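Side-chain contacts in ankyrin-repeat protein (Cryptosporidium parvum, PDB 2W4S), which probably binds RNA through this all-helical domain, which belongs to the family of the RNA-binding domain of PHAX, a transport factor for snRNA and snoRNA: residues I82-Q85 against E86-I90; E7-V10 against L11-V15; L73-L76 against V77-Q81. One frame throughout, in Å; residues are numbered along the deposited sequence.

Interaction 1 of 3, residues I82-Q85 against E86-I90; sequences ITIQ and EWNYI
Glu86 folds back on Thr83, the residue just before the helix, and the two bond to each other twice. The Glu86 amide donates to Thr83 OG1 at 2.8 Å (N-H...O 161°); the hydroxyl is brought under that N-H because it stands between the backbone N and the carbonyl carbon of Thr83, chi1 68°. In return Glu86 OE1 accepts from Thr83 N at 3.2 Å, the N-H coming from above the carboxylate plane. The Glu86 chain is extended beyond CG, and its CB lies 3.7 Å from CG2 of Ile82. Trp87 donates its amide to Thr83 O at 2.9 Å. Its CB meets Ile82 CG2, while the indole, with CG anti to the backbone N (chi1 166°), packs on Lys74 and Val77 of helix 65-78. Asn88 grips Ile84 O twice. Its backbone N bonds to that oxygen at 3.0 Å, and its side-chain ND2 approaches from above the carbonyl plane at 3.1 Å, with the oxygen close to the plane of the Asn88 amide group. ND2 also lies 3.6 Å from CG2 of Ile84, the two side chains running side by side. Tyr89 uses its backbone N, bonded to Gln85 O, and its ring turns away to Arg28 and Lys31 of helix 24-50. Ile90 points back toward residues 82-85, its CD1 4.4 Å from CD1 of Ile82 in the loop before the helix, a loose apolar contact between two buried residues. The reciprocal Thr83-Glu86 pair is a capping box, with Thr83 as N-cap of helix 84-91.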
ATOM      1  N   ILE C  82      -3.070 -21.222  -4.283  1.00 33.69           N
ATOM      2  CA  ILE C  82      -1.888 -21.534  -3.485  1.00 33.43           C
ATOM      3  C   ILE C  82      -2.099 -23.005  -3.147  1.00 32.46           C
ATOM      4  O   ILE C  82      -3.217 -23.368  -2.837  1.00 33.01           O
ATOM      5  CB  ILE C  82      -1.886 -20.661  -2.202  1.00 32.70           C
ATOM      6  CG1 ILE C  82      -1.386 -19.279  -2.525  1.00 33.41           C
ATOM      7  CG2 ILE C  82      -1.025 -21.227  -1.097  1.00 34.51           C
ATOM      8  CD1 ILE C  82      -1.595 -18.280  -1.378  1.00 34.44           C
ATOM      9  N   THR C  83      -1.056 -23.840  -3.216  1.00 31.90           N
ATOM     10  CA  THR C  83      -1.163 -25.259  -2.806  1.00 31.56           C
ATOM     11  C   THR C  83      -1.159 -25.383  -1.284  1.00 31.35           C
ATOM     12  O   THR C  83      -0.791 -24.440  -0.583  1.00 31.26           O
ATOM     13  CB  THR C  83       0.022 -26.109  -3.292  1.00 31.64           C
ATOM     14  OG1 THR C  83       1.206 -25.692  -2.599  1.00 31.84           O
ATOM     15  CG2 THR C  83       0.215 -26.013  -4.814  1.00 31.53           C
ATOM     16  N   ILE C  84      -1.541 -26.553  -0.775  1.00 31.26           N
ATOM     17  CA  ILE C  84      -1.493 -26.810   0.673  1.00 31.31           C
ATOM     18  C   ILE C  84      -0.059 -26.722   1.182  1.00 30.97           C
ATOM     19  O   ILE C  84       0.190 -26.054   2.170  1.00 31.23           O
ATOM     20  CB  ILE C  84      -2.083 -28.182   1.098  1.00 30.96           C
ATOM     21  CG1 ILE C  84      -3.588 -28.270   0.820  1.00 31.27           C
ATOM     22  CG2 ILE C  84      -1.815 -28.441   2.564  1.00 30.45           C
ATOM     23  CD1 ILE C  84      -4.422 -27.207   1.492  1.00 31.53           C
ATOM     24  N   GLN C  85       0.871 -27.380   0.503  1.00 31.09           N
ATOM     25  CA  GLN C  85       2.295 -27.227   0.798  1.00 31.73           C
ATOM     26  C   GLN C  85       2.736 -25.758   0.866  1.00 31.18           C
ATOM     27  O   GLN C  85       3.431 -25.376   1.800  1.00 30.76           O
ATOM     28  CB  GLN C  85       3.137 -27.980  -0.215  1.00 31.74           C
ATOM     29  CG  GLN C  85       3.742 -29.264   0.322  1.00 37.61           C
ATOM     30  CD  GLN C  85       2.709 -30.263   0.878  1.00 42.57           C
ATOM     31  OE1 GLN C  85       2.459 -30.292   2.091  1.00 44.97           O
ATOM     32  NE2 GLN C  85       2.127 -31.096  -0.005  1.00 42.58           N
ATOM     33  N   GLU C  86       2.330 -24.940  -0.104  1.00 30.68           N
ATOM     34  CA  GLU C  86       2.686 -23.532  -0.067  1.00 31.15           C
ATOM     35  C   GLU C  86       2.065 -22.801   1.124  1.00 30.84           C
ATOM     36  O   GLU C  86       2.671 -21.906   1.700  1.00 30.25           O
ATOM     37  CB  GLU C  86       2.349 -22.829  -1.384  1.00 31.66           C
ATOM     38  CG  GLU C  86       3.258 -23.251  -2.520  1.00 31.79           C
ATOM     39  CD  GLU C  86       2.810 -22.728  -3.871  1.00 33.35           C
ATOM     40  OE1 GLU C  86       1.661 -22.294  -4.034  1.00 34.09           O
ATOM     41  OE2 GLU C  86       3.636 -22.738  -4.792  1.00 36.73           O
ATOM     42  N   TRP C  87       0.863 -23.199   1.503  1.00 31.03           N
ATOM     43  CA  TRP C  87       0.191 -22.579   2.637  1.00 31.68           C
ATOM     44  C   TRP C  87       0.911 -22.874   3.963  1.00 31.06           C
ATOM     45  O   TRP C  87       0.977 -22.035   4.847  1.00 31.08           O
ATOM     46  CB  TRP C  87      -1.270 -23.022   2.636  1.00 32.51           C
ATOM     47  CG  TRP C  87      -2.100 -22.774   3.880  1.00 33.47           C
ATOM     48  CD1 TRP C  87      -2.511 -23.719   4.773  1.00 33.41           C
ATOM     49  CD2 TRP C  87      -2.649 -21.524   4.336  1.00 33.95           C
ATOM     50  NE1 TRP C  87      -3.274 -23.149   5.752  1.00 33.99           N
ATOM     51  CE2 TRP C  87      -3.376 -21.801   5.522  1.00 34.29           C
ATOM     52  CE3 TRP C  87      -2.617 -20.207   3.852  1.00 34.36           C
ATOM     53  CZ2 TRP C  87      -4.074 -20.799   6.248  1.00 35.16           C
ATOM     54  CZ3 TRP C  87      -3.330 -19.187   4.576  1.00 34.98           C
ATOM     55  CH2 TRP C  87      -4.037 -19.496   5.759  1.00 34.11           C
ATOM     56  N   ASN C  88       1.443 -24.075   4.081  1.00 30.68           N
ATOM     57  CA  ASN C  88       2.212 -24.477   5.228  1.00 30.65           C
ATOM     58  C   ASN C  88       3.564 -23.769   5.299  1.00 30.99           C
ATOM     59  O   ASN C  88       4.002 -23.413   6.392  1.00 31.10           O
ATOM     60  CB  ASN C  88       2.379 -25.996   5.239  1.00 30.07           C
ATOM     61  CG  ASN C  88       1.198 -26.702   5.877  1.00 30.75           C
ATOM     62  OD1 ASN C  88       1.285 -27.133   7.021  1.00 32.57           O
ATOM     63  ND2 ASN C  88       0.078 -26.808   5.153  1.00 29.51           N
ATOM     64  N   TYR C  89       4.219 -23.556   4.153  1.00 31.03           N
ATOM     65  CA  TYR C  89       5.491 -22.838   4.129  1.00 31.77           C
ATOM     66  C   TYR C  89       5.285 -21.417   4.648  1.00 32.98           C
ATOM     67  O   TYR C  89       6.041 -20.968   5.518  1.00 33.09           O
ATOM     68  CB  TYR C  89       6.126 -22.841   2.730  1.00 31.57           C
ATOM     69  CG  TYR C  89       7.241 -21.823   2.525  1.00 31.99           C
ATOM     70  CD1 TYR C  89       8.520 -22.003   3.090  1.00 32.94           C
ATOM     71  CD2 TYR C  89       7.023 -20.668   1.757  1.00 33.52           C
ATOM     72  CE1 TYR C  89       9.557 -21.053   2.887  1.00 32.53           C
ATOM     73  CE2 TYR C  89       8.054 -19.710   1.544  1.00 32.06           C
ATOM     74  CZ  TYR C  89       9.308 -19.917   2.109  1.00 32.76           C
ATOM     75  OH  TYR C  89      10.289 -18.968   1.907  1.00 34.21           O
ATOM     76  N   ILE C  90       4.252 -20.738   4.119  1.00 33.61           N
ATOM     77  CA  ILE C  90       3.892 -19.379   4.505  1.00 34.47           C
ATOM     78  C   ILE C  90       3.602 -19.258   6.003  1.00 36.01           C
ATOM     79  O   ILE C  90       4.099 -18.333   6.651  1.00 36.40           O
ATOM     80  CB  ILE C  90       2.668 -18.846   3.690  1.00 34.25           C
ATOM     81  CG1 ILE C  90       3.067 -18.465   2.265  1.00 32.08           C
ATOM     82  CG2 ILE C  90       2.061 -17.633   4.342  1.00 33.57           C
ATOM     83  CD1 ILE C  90       1.901 -18.432   1.316  1.00 29.50           C
TER

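Interaction 2 of 3, residues E7-V10 against L11-V15; sequences ESIV and LNTIV
Val10 and Ile14, one turn apart on helix 6-18, lie side by side and point the same way, an i to i+4 pair within the N-terminal helix of this all-helical domain. Val10 CG1, anti to the backbone N (chi1 176°), reaches Ile14 CD1 at 3.7 Å. Ile14 CG1 sits 3.1 Å from Val10 O, so the isoleucine rests on the carbonyl as well as on the methyl. Both residues are buried: Ser35 and Leu39 of helix 24-50 lie against Val10, and Ser38 against Ile14. Leu39 of the second subunit also packs on Val10, at the border between the intrachain and the intersubunit packing.

Asn12 lies over the preceding turn, its CG 3.4 Å from Ser8 O, whose hydrogen bond comes from the Asn12 backbone N. Leu11 sets its CB against the carbonyls of Glu7 and Ser8, and it packs on Ile26 and Lys23. Thr13 is buried, and its hydroxyl is satisfied within the helix. OG1 lies anti to the carbonyl carbon, chi1 -65°, and donates to Ile9 O at 3.0 Å from above the carbonyl plane, while Thr13 N reaches the same oxygen at 2.9 Å from the opposite face.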
ATOM      1  N   GLU C   7      10.618  -5.931  -4.714  1.00 45.54           N
ATOM      2  CA  GLU C   7      10.028  -6.833  -3.752  1.00 44.51           C
ATOM      3  C   GLU C   7      10.308  -6.394  -2.327  1.00 42.98           C
ATOM      4  O   GLU C   7       9.463  -6.600  -1.467  1.00 43.35           O
ATOM      5  CB  GLU C   7      10.437  -8.282  -4.008  1.00 44.58           C
ATOM      6  CG  GLU C   7       9.830  -8.858  -5.293  1.00 45.47           C
ATOM      7  CD  GLU C   7      10.271 -10.281  -5.554  1.00 46.19           C
ATOM      8  OE1 GLU C   7      11.449 -10.586  -5.247  1.00 48.76           O
ATOM      9  OE2 GLU C   7       9.449 -11.096  -6.063  1.00 47.96           O
ATOM     10  N   SER C   8      11.471  -5.787  -2.082  1.00 40.96           N
ATOM     11  CA  SER C   8      11.750  -5.154  -0.790  1.00 39.41           C
ATOM     12  C   SER C   8      10.693  -4.091  -0.496  1.00 37.86           C
ATOM     13  O   SER C   8      10.208  -3.960   0.632  1.00 38.04           O
ATOM     14  CB  SER C   8      13.122  -4.463  -0.788  1.00 39.45           C
ATOM     15  OG  SER C   8      14.147  -5.361  -1.138  1.00 40.28           O
ATOM     16  N   ILE C   9      10.348  -3.343  -1.532  1.00 35.49           N
ATOM     17  CA  ILE C   9       9.432  -2.231  -1.424  1.00 33.30           C
ATOM     18  C   ILE C   9       8.012  -2.715  -1.210  1.00 32.23           C
ATOM     19  O   ILE C   9       7.304  -2.212  -0.333  1.00 32.35           O
ATOM     20  CB  ILE C   9       9.583  -1.313  -2.645  1.00 33.25           C
ATOM     21  CG1 ILE C   9      10.980  -0.682  -2.606  1.00 31.96           C
ATOM     22  CG2 ILE C   9       8.526  -0.239  -2.648  1.00 32.48           C
ATOM     23  CD1 ILE C   9      11.573  -0.430  -3.936  1.00 30.40           C
ATOM     24  N   VAL C  10       7.600  -3.711  -1.984  1.00 30.78           N
ATOM     25  CA  VAL C  10       6.282  -4.299  -1.791  1.00 29.31           C
ATOM     26  C   VAL C  10       6.204  -4.876  -0.369  1.00 28.72           C
ATOM     27  O   VAL C  10       5.245  -4.612   0.361  1.00 28.29           O
ATOM     28  CB  VAL C  10       5.967  -5.323  -2.900  1.00 29.26           C
ATOM     29  CG1 VAL C  10       4.635  -6.010  -2.669  1.00 27.35           C
ATOM     30  CG2 VAL C  10       5.949  -4.611  -4.246  1.00 29.24           C
ATOM     31  N   LEU C  11       7.254  -5.594   0.021  1.00 27.89           N
ATOM     32  CA  LEU C  11       7.401  -6.149   1.355  1.00 28.07           C
ATOM     33  C   LEU C  11       7.108  -5.166   2.452  1.00 28.09           C
ATOM     34  O   LEU C  11       6.217  -5.425   3.277  1.00 28.63           O
ATOM     35  CB  LEU C  11       8.813  -6.717   1.558  1.00 28.26           C
ATOM     36  CG  LEU C  11       9.181  -7.321   2.920  1.00 28.70           C
ATOM     37  CD1 LEU C  11       8.192  -8.381   3.325  1.00 29.24           C
ATOM     38  CD2 LEU C  11      10.573  -7.909   2.853  1.00 29.25           C
ATOM     39  N   ASN C  12       7.863  -4.059   2.463  1.00 27.51           N
ATOM     40  CA  ASN C  12       7.712  -2.993   3.451  1.00 27.49           C
ATOM     41  C   ASN C  12       6.383  -2.276   3.365  1.00 27.99           C
ATOM     42  O   ASN C  12       5.779  -1.998   4.391  1.00 29.15           O
ATOM     43  CB  ASN C  12       8.850  -1.958   3.363  1.00 26.58           C
ATOM     44  CG  ASN C  12      10.191  -2.544   3.714  1.00 25.32           C
ATOM     45  OD1 ASN C  12      10.279  -3.658   4.226  1.00 26.38           O
ATOM     46  ND2 ASN C  12      11.248  -1.812   3.427  1.00 22.54           N
ATOM     47  N   THR C  13       5.931  -1.950   2.159  1.00 28.08           N
ATOM     48  CA  THR C  13       4.609  -1.368   2.019  1.00 28.53           C
ATOM     49  C   THR C  13       3.547  -2.243   2.693  1.00 28.90           C
ATOM     50  O   THR C  13       2.745  -1.736   3.489  1.00 28.53           O
ATOM     51  CB  THR C  13       4.252  -1.183   0.560  1.00 28.79           C
ATOM     52  OG1 THR C  13       5.136  -0.215  -0.009  1.00 30.33           O
ATOM     53  CG2 THR C  13       2.790  -0.721   0.393  1.00 27.67           C
ATOM     54  N   ILE C  14       3.527  -3.539   2.370  1.00 28.73           N
ATOM     55  CA  ILE C  14       2.517  -4.430   2.928  1.00 29.87           C
ATOM     56  C   ILE C  14       2.730  -4.537   4.446  1.00 30.76           C
ATOM     57  O   ILE C  14       1.774  -4.461   5.232  1.00 30.11           O
ATOM     58  CB  ILE C  14       2.562  -5.839   2.255  1.00 30.54           C
ATOM     59  CG1 ILE C  14       2.355  -5.704   0.725  1.00 30.87           C
ATOM     60  CG2 ILE C  14       1.564  -6.780   2.879  1.00 27.94           C
ATOM     61  CD1 ILE C  14       2.307  -7.001  -0.019  1.00 29.85           C
ATOM     62  N   VAL C  15       3.995  -4.693   4.854  1.00 31.30           N
ATOM     63  CA  VAL C  15       4.321  -4.818   6.273  1.00 31.71           C
ATOM     64  C   VAL C  15       3.820  -3.612   7.073  1.00 31.85           C
ATOM     65  O   VAL C  15       3.155  -3.789   8.101  1.00 32.62           O
ATOM     66  CB  VAL C  15       5.840  -5.077   6.513  1.00 32.29           C
ATOM     67  CG1 VAL C  15       6.223  -4.829   7.959  1.00 30.88           C
ATOM     68  CG2 VAL C  15       6.210  -6.511   6.115  1.00 32.54           C
TER

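Interaction 3 of 3, residues L73-L76 against V77-Q81; sequences LKQL and VAEDQ
A Schellman motif ends helix 65-78, and residues 73-81 carry the chain from its last turns into the loop before helix 84-91. Gln81 N closes the motif on Leu76 O at 2.7 Å, nearly in line with the C=O, while Asp80 N bonds to Val77 O at 3.1 Å. Asp80, the C-prime residue, makes the reversal with a positive phi of 65°. The turn also brings side chains together: Gln81 CB lies 3.2 Å from Leu76 O and 4.0 Å from Leu76 CB, which sets it beside the carbonyl that its own N-H bonds to.

Before the end, the helical bonds are uneven. Val77 N makes only weak bonds, to Leu73 O and to Lys74 O, whereas Ala78 N bonds to Lys74 O and Glu79 N to Gln75 O. Val77 sets CG2, beside the backbone N, near the carbonyls of Leu73 and Lys74; Ile84 and Trp87 of helix 84-91 pack on it. Leu73 is buried among Phe25, Val29 and Leu41 of helix 24-50, and Leu76 also reaches Leu41. Elsewhere on the helix Gln75 and Glu79, both bent at chi2, pass at a slant, with their amide and carboxylate planes 76° apart. They approach without a bond, Gln75 NE2 standing 3.8 Å from Glu79 OE2.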
ATOM      1  N   LEU C  73      -5.946 -14.666   2.105  1.00 31.78           N
ATOM      2  CA  LEU C  73      -4.851 -15.496   1.677  1.00 32.27           C
ATOM      3  C   LEU C  73      -5.346 -16.927   1.724  1.00 32.47           C
ATOM      4  O   LEU C  73      -5.109 -17.714   0.808  1.00 32.13           O
ATOM      5  CB  LEU C  73      -3.696 -15.274   2.646  1.00 31.98           C
ATOM      6  CG  LEU C  73      -2.339 -15.926   2.417  1.00 33.80           C
ATOM      7  CD1 LEU C  73      -1.739 -15.576   1.031  1.00 34.85           C
ATOM      8  CD2 LEU C  73      -1.376 -15.507   3.538  1.00 33.29           C
ATOM      9  N   LYS C  74      -6.096 -17.224   2.782  1.00 32.57           N
ATOM     10  CA  LYS C  74      -6.686 -18.520   2.963  1.00 33.08           C
ATOM     11  C   LYS C  74      -7.736 -18.779   1.892  1.00 33.77           C
ATOM     12  O   LYS C  74      -7.957 -19.938   1.509  1.00 33.62           O
ATOM     13  CB  LYS C  74      -7.299 -18.650   4.355  1.00 32.83           C
ATOM     14  CG  LYS C  74      -7.943 -20.020   4.587  1.00 35.76           C
ATOM     15  CD  LYS C  74      -8.402 -20.204   6.030  1.00 40.12           C
ATOM     16  CE  LYS C  74      -8.745 -21.660   6.300  1.00 42.32           C
ATOM     17  NZ  LYS C  74      -9.780 -21.766   7.387  1.00 44.76           N
ATOM     18  N   GLN C  75      -8.371 -17.704   1.404  1.00 34.02           N
ATOM     19  CA  GLN C  75      -9.275 -17.808   0.269  1.00 34.69           C
ATOM     20  C   GLN C  75      -8.530 -18.177  -1.009  1.00 34.43           C
ATOM     21  O   GLN C  75      -9.104 -18.822  -1.897  1.00 34.86           O
ATOM     22  CB  GLN C  75     -10.122 -16.537   0.079  1.00 34.85           C
ATOM     23  CG  GLN C  75     -11.286 -16.453   1.066  1.00 37.08           C
ATOM     24  CD  GLN C  75     -12.063 -17.775   1.160  1.00 40.27           C
ATOM     25  OE1 GLN C  75     -11.933 -18.531   2.131  1.00 41.26           O
ATOM     26  NE2 GLN C  75     -12.866 -18.059   0.139  1.00 42.51           N
ATOM     27  N   LEU C  76      -7.248 -17.835  -1.082  1.00 33.92           N
ATOM     28  CA  LEU C  76      -6.459 -18.240  -2.243  1.00 34.04           C
ATOM     29  C   LEU C  76      -6.243 -19.756  -2.265  1.00 33.46           C
ATOM     30  O   LEU C  76      -6.232 -20.378  -3.337  1.00 33.20           O
ATOM     31  CB  LEU C  76      -5.145 -17.451  -2.344  1.00 34.60           C
ATOM     32  CG  LEU C  76      -5.222 -15.941  -2.665  1.00 34.29           C
ATOM     33  CD1 LEU C  76      -3.811 -15.416  -2.853  1.00 35.32           C
ATOM     34  CD2 LEU C  76      -5.995 -15.634  -3.923  1.00 35.24           C
ATOM     35  N   VAL C  77      -6.134 -20.356  -1.081  1.00 33.17           N
ATOM     36  CA  VAL C  77      -6.000 -21.812  -0.952  1.00 32.65           C
ATOM     37  C   VAL C  77      -7.341 -22.511  -1.323  1.00 33.37           C
ATOM     38  O   VAL C  77      -7.356 -23.560  -1.958  1.00 32.60           O
ATOM     39  CB  VAL C  77      -5.540 -22.218   0.486  1.00 32.42           C
ATOM     40  CG1 VAL C  77      -5.240 -23.689   0.554  1.00 32.64           C
ATOM     41  CG2 VAL C  77      -4.308 -21.453   0.925  1.00 31.28           C
ATOM     42  N   ALA C  78      -8.458 -21.902  -0.927  1.00 34.53           N
ATOM     43  CA  ALA C  78      -9.782 -22.457  -1.166  1.00 35.40           C
ATOM     44  C   ALA C  78     -10.080 -22.483  -2.659  1.00 36.43           C
ATOM     45  O   ALA C  78     -10.708 -23.426  -3.174  1.00 36.64           O
ATOM     46  CB  ALA C  78     -10.823 -21.636  -0.425  1.00 35.13           C
ATOM     47  N   GLU C  79      -9.603 -21.447  -3.355  1.00 37.39           N
ATOM     48  CA  GLU C  79      -9.782 -21.346  -4.807  1.00 38.31           C
ATOM     49  C   GLU C  79      -8.683 -22.008  -5.611  1.00 37.28           C
ATOM     50  O   GLU C  79      -8.598 -21.777  -6.825  1.00 37.29           O
ATOM     51  CB  GLU C  79      -9.875 -19.880  -5.230  1.00 39.00           C
ATOM     52  CG  GLU C  79     -11.256 -19.324  -5.114  1.00 43.62           C
ATOM     53  CD  GLU C  79     -11.230 -18.050  -4.338  1.00 52.60           C
ATOM     54  OE1 GLU C  79     -10.237 -17.263  -4.491  1.00 57.01           O
ATOM     55  OE2 GLU C  79     -12.195 -17.818  -3.556  1.00 57.47           O
ATOM     56  N   ASP C  80      -7.837 -22.793  -4.935  1.00 36.16           N
ATOM     57  CA  ASP C  80      -6.754 -23.555  -5.575  1.00 35.30           C
ATOM     58  C   ASP C  80      -5.668 -22.681  -6.205  1.00 34.08           C
ATOM     59  O   ASP C  80      -5.086 -23.050  -7.212  1.00 33.42           O
ATOM     60  CB  ASP C  80      -7.320 -24.566  -6.609  1.00 35.17           C
ATOM     61  CG  ASP C  80      -8.206 -25.649  -5.958  1.00 37.18           C
ATOM     62  OD1 ASP C  80      -7.787 -26.209  -4.917  1.00 38.21           O
ATOM     63  OD2 ASP C  80      -9.317 -25.953  -6.494  1.00 38.36           O
ATOM     64  N   GLN C  81      -5.404 -21.521  -5.612  1.00 34.09           N
ATOM     65  CA  GLN C  81      -4.414 -20.578  -6.164  1.00 34.00           C
ATOM     66  C   GLN C  81      -3.047 -20.782  -5.532  1.00 33.78           C
ATOM     67  O   GLN C  81      -2.014 -20.558  -6.155  1.00 34.11           O
ATOM     68  CB  GLN C  81      -4.872 -19.130  -5.966  1.00 34.20           C
ATOM     69  CG  GLN C  81      -5.969 -18.673  -6.908  1.00 35.55           C
ATOM     70  CD  GLN C  81      -5.642 -18.993  -8.335  1.00 38.55           C
ATOM     71  OE1 GLN C  81      -4.662 -18.480  -8.890  1.00 40.38           O
ATOM     72  NE2 GLN C  81      -6.438 -19.879  -8.944  1.00 38.71           N
TER

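Interactions 3 and 1 follow each other in the chain and touch, their centres 10 Å apart: one ends helix 65-78 and the other starts helix 84-91. Their meeting surface is apolar, with Trp87 CE3 3.6 Å from Val77 CG2 and Ile82 CD1 3.6 Å from Leu73 CD1. Interaction 3 is a surface contact and interaction 1 partly buried; in both, polar groups set the helix end: side chains cap the amides at the helix start, backbone alone closes the other end. Interaction 2 lies wholly inside helix 6-18, its centre about 20 Å from interaction 1 and across the chain's centre from interaction 3. More enclosed, it packs on helix 24-50 and the second subunit.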